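Local atomic coordinates of DUF1254 domain-containing protein (Vibrio parahaemolyticus, PDB entry 3U07), a protein that is of unknown function but is probably exported, carrying a signal sequence and regions of the DUF1254 and DUF1214 families. Residues His333-Ala341 / Asp378-Ser388. The protein carries 2 engineered substitutions. Sequence-based numbering, arbitrary orientation.
Sequences HDYVMRFKA and DKDGYYTIYMS
Met337 and Ile385 pair through two reciprocal backbone N-H...O bonds. Tyr335 with Met387 and Phe339 with Tyr383 are joined likewise, making strands 334-340 and 382-388, both of the DUF1214 family, antiparallel neighbours at 164°, the central pair of a mixed four-stranded sheet flanked by strands 400-402 and 432-434. The tightly packed face holds Tyr335, Met337, Phe339, Ile385 and Met387, all buried: Phe339 CE1 lies 4.3 Å from Ile385 CD1, and Tyr383 CB sits over one face of the Phe339 ring, 4.1 Å from its CZ. Trp348 meets the rings of Phe339 and Tyr383 edge-to-face.

The loose side is the end where Arg338, Lys340 and Ala341 are exposed. With CG trans to the backbone N (chi1 178°) and a bend at chi3, Arg338 lays its guanidinium on Tyr382, planes 22° apart and centres 4.0 Å apart; Lys340 CG covers the opposite ring face. Arg338 NH1 also reaches Asp378 OD2, a straight but long 3.2 Å salt bridge to a poorly ordered turn. At the far, polar end Asp334 takes Tyr386 OH on the anti lone pair of OD2 (2.7 Å) and buried Ser388 OG at OD1 (2.8 Å). Two hydroxyl donors would probably stabilise its carboxylate as the anion.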
# COMPACT_ATOMS: atom_id res chain seq x y z
N HIS A 333 30.14 -14.02 5.35
CA HIS A 333 30.32 -14.49 3.99
C HIS A 333 30.16 -13.40 2.94
O HIS A 333 29.79 -12.26 3.24
CB HIS A 333 29.28 -15.56 3.64
CG HIS A 333 29.24 -16.73 4.57
ND1 HIS A 333 30.12 -17.79 4.48
CD2 HIS A 333 28.41 -17.03 5.60
CE1 HIS A 333 29.84 -18.68 5.41
NE2 HIS A 333 28.81 -18.25 6.10
N ASP A 334 30.47 -13.79 1.71
CA ASP A 334 30.30 -12.96 0.53
C ASP A 334 29.19 -13.76 -0.15
O ASP A 334 29.14 -14.99 -0.02
CB ASP A 334 31.56 -12.96 -0.32
CG ASP A 334 32.45 -11.77 -0.05
OD1 ASP A 334 32.31 -11.14 1.02
OD2 ASP A 334 33.31 -11.47 -0.91
N TYR A 335 28.29 -13.10 -0.86
CA TYR A 335 27.22 -13.85 -1.52
C TYR A 335 27.10 -13.50 -2.99
O TYR A 335 27.60 -12.47 -3.44
CB TYR A 335 25.88 -13.58 -0.83
CG TYR A 335 25.86 -13.88 0.64
CD1 TYR A 335 26.34 -12.96 1.58
CD2 TYR A 335 25.37 -15.10 1.11
CE1 TYR A 335 26.32 -13.24 2.95
CE2 TYR A 335 25.35 -15.39 2.47
CZ TYR A 335 25.82 -14.46 3.38
OH TYR A 335 25.80 -14.76 4.73
N VAL A 336 26.44 -14.38 -3.73
CA VAL A 336 26.21 -14.14 -5.15
C VAL A 336 24.80 -14.59 -5.52
O VAL A 336 24.29 -15.60 -5.03
CB VAL A 336 27.27 -14.86 -6.03
CG1 VAL A 336 27.12 -16.36 -5.93
CG2 VAL A 336 27.12 -14.39 -7.48
N MSE A 337 24.17 -13.80 -6.38
CA MSE A 337 22.82 -14.03 -6.85
C MSE A 337 22.86 -13.99 -8.38
O MSE A 337 23.27 -12.99 -8.95
CB MSE A 337 21.94 -12.89 -6.35
CG MSE A 337 20.58 -13.26 -5.85
SE MSE A 337 19.71 -11.65 -5.18
CE MSE A 337 21.24 -10.60 -4.72
N ARG A 338 22.45 -15.06 -9.03
CA ARG A 338 22.46 -15.08 -10.49
C ARG A 338 21.11 -15.59 -11.00
O ARG A 338 20.69 -16.69 -10.65
CB ARG A 338 23.60 -15.97 -10.99
CG ARG A 338 23.68 -16.10 -12.50
CD ARG A 338 24.87 -16.96 -12.86
NE ARG A 338 24.63 -17.76 -14.06
CZ ARG A 338 24.72 -17.31 -15.30
NH1 ARG A 338 25.06 -16.04 -15.53
NH2 ARG A 338 24.47 -18.12 -16.32
N PHE A 339 20.46 -14.80 -11.84
CA PHE A 339 19.13 -15.15 -12.33
C PHE A 339 18.73 -14.44 -13.62
O PHE A 339 19.26 -13.38 -13.96
CB PHE A 339 18.11 -14.75 -11.27
CG PHE A 339 18.23 -13.31 -10.85
CD1 PHE A 339 19.19 -12.93 -9.92
CD2 PHE A 339 17.45 -12.33 -11.45
CE1 PHE A 339 19.38 -11.59 -9.59
CE2 PHE A 339 17.63 -10.98 -11.14
CZ PHE A 339 18.60 -10.61 -10.21
N LYS A 340 17.77 -15.03 -14.32
CA LYS A 340 17.22 -14.45 -15.54
C LYS A 340 16.35 -13.27 -15.11
O LYS A 340 15.90 -13.19 -13.96
CB LYS A 340 16.35 -15.47 -16.28
CG LYS A 340 17.11 -16.49 -17.13
CD LYS A 340 16.68 -16.38 -18.59
CE LYS A 340 17.83 -16.57 -19.57
NZ LYS A 340 18.06 -17.99 -19.95
N ALA A 341 16.10 -12.34 -16.03
CA ALA A 341 15.26 -11.19 -15.71
C ALA A 341 13.85 -11.64 -15.31
O ALA A 341 13.27 -12.52 -15.94
CB ALA A 341 15.18 -10.26 -16.90
N ASP A 378 24.14 -10.59 -18.61
CA ASP A 378 25.24 -11.24 -19.31
C ASP A 378 24.82 -11.61 -20.73
O ASP A 378 23.63 -11.53 -21.07
CB ASP A 378 25.71 -12.48 -18.54
CG ASP A 378 24.85 -13.72 -18.81
OD1 ASP A 378 23.72 -13.59 -19.30
OD2 ASP A 378 25.31 -14.84 -18.50
N LYS A 379 25.78 -12.01 -21.56
CA LYS A 379 25.49 -12.37 -22.95
C LYS A 379 24.32 -13.35 -23.05
O LYS A 379 23.62 -13.37 -24.06
CB LYS A 379 26.75 -12.97 -23.61
CG LYS A 379 26.68 -14.46 -23.93
CD LYS A 379 28.00 -14.93 -24.52
CE LYS A 379 28.29 -16.38 -24.15
NZ LYS A 379 27.27 -17.32 -24.67
N ASP A 380 24.11 -14.13 -22.00
CA ASP A 380 23.01 -15.09 -21.98
C ASP A 380 21.79 -14.52 -21.28
O ASP A 380 20.82 -15.23 -21.00
CB ASP A 380 23.46 -16.39 -21.30
CG ASP A 380 24.27 -17.28 -22.22
OD1 ASP A 380 25.02 -18.13 -21.71
OD2 ASP A 380 24.14 -17.13 -23.46
N GLY A 381 21.85 -13.22 -21.00
CA GLY A 381 20.73 -12.55 -20.36
C GLY A 381 20.52 -12.81 -18.88
O GLY A 381 19.41 -12.63 -18.38
N TYR A 382 21.55 -13.27 -18.19
CA TYR A 382 21.44 -13.51 -16.76
C TYR A 382 22.00 -12.30 -16.04
O TYR A 382 22.96 -11.68 -16.51
CB TYR A 382 22.26 -14.74 -16.31
CG TYR A 382 21.56 -16.07 -16.46
CD1 TYR A 382 21.59 -16.76 -17.67
CD2 TYR A 382 20.89 -16.65 -15.38
CE1 TYR A 382 20.96 -18.00 -17.81
CE2 TYR A 382 20.25 -17.89 -15.51
CZ TYR A 382 20.29 -18.56 -16.72
OH TYR A 382 19.67 -19.78 -16.85
N TYR A 383 21.39 -11.94 -14.92
CA TYR A 383 21.92 -10.84 -14.13
C TYR A 383 22.68 -11.56 -13.02
O TYR A 383 22.32 -12.66 -12.62
CB TYR A 383 20.82 -9.97 -13.54
CG TYR A 383 20.11 -9.11 -14.55
CD1 TYR A 383 19.07 -9.61 -15.33
CD2 TYR A 383 20.48 -7.77 -14.73
CE1 TYR A 383 18.40 -8.81 -16.25
CE2 TYR A 383 19.82 -6.96 -15.65
CZ TYR A 383 18.78 -7.49 -16.41
OH TYR A 383 18.12 -6.71 -17.33
N THR A 384 23.74 -10.93 -12.54
CA THR A 384 24.54 -11.52 -11.48
C THR A 384 24.89 -10.44 -10.47
O THR A 384 25.59 -9.49 -10.80
CB THR A 384 25.86 -12.12 -12.02
OG1 THR A 384 25.56 -13.25 -12.84
CG2 THR A 384 26.75 -12.55 -10.87
N ILE A 385 24.38 -10.59 -9.26
CA ILE A 385 24.67 -9.63 -8.20
C ILE A 385 25.68 -10.23 -7.23
O ILE A 385 25.47 -11.33 -6.71
CB ILE A 385 23.39 -9.24 -7.42
CG1 ILE A 385 22.40 -8.53 -8.34
CG2 ILE A 385 23.76 -8.38 -6.21
CD1 ILE A 385 21.10 -8.14 -7.67
N TYR A 386 26.78 -9.53 -7.01
CA TYR A 386 27.80 -10.00 -6.08
C TYR A 386 27.71 -9.12 -4.84
O TYR A 386 27.69 -7.89 -4.96
CB TYR A 386 29.20 -9.92 -6.70
CG TYR A 386 30.28 -10.56 -5.85
CD1 TYR A 386 30.80 -9.90 -4.74
CD2 TYR A 386 30.75 -11.85 -6.13
CE1 TYR A 386 31.77 -10.50 -3.93
CE2 TYR A 386 31.71 -12.46 -5.33
CZ TYR A 386 32.22 -11.78 -4.23
OH TYR A 386 33.17 -12.37 -3.42
N MSE A 387 27.63 -9.74 -3.67
CA MSE A 387 27.49 -9.01 -2.41
C MSE A 387 28.60 -9.24 -1.40
O MSE A 387 29.00 -10.38 -1.16
CB MSE A 387 26.15 -9.37 -1.74
CG MSE A 387 24.91 -8.99 -2.54
SE MSE A 387 23.33 -9.92 -1.94
CE MSE A 387 23.62 -11.53 -2.94
N SER A 388 29.07 -8.15 -0.80
CA SER A 388 30.13 -8.22 0.20
C SER A 388 30.18 -6.94 1.02
O SER A 388 29.62 -5.91 0.63
CB SER A 388 31.49 -8.44 -0.46
OG SER A 388 32.53 -8.37 0.50
O HOH W 1 16.91 -11.99 -18.75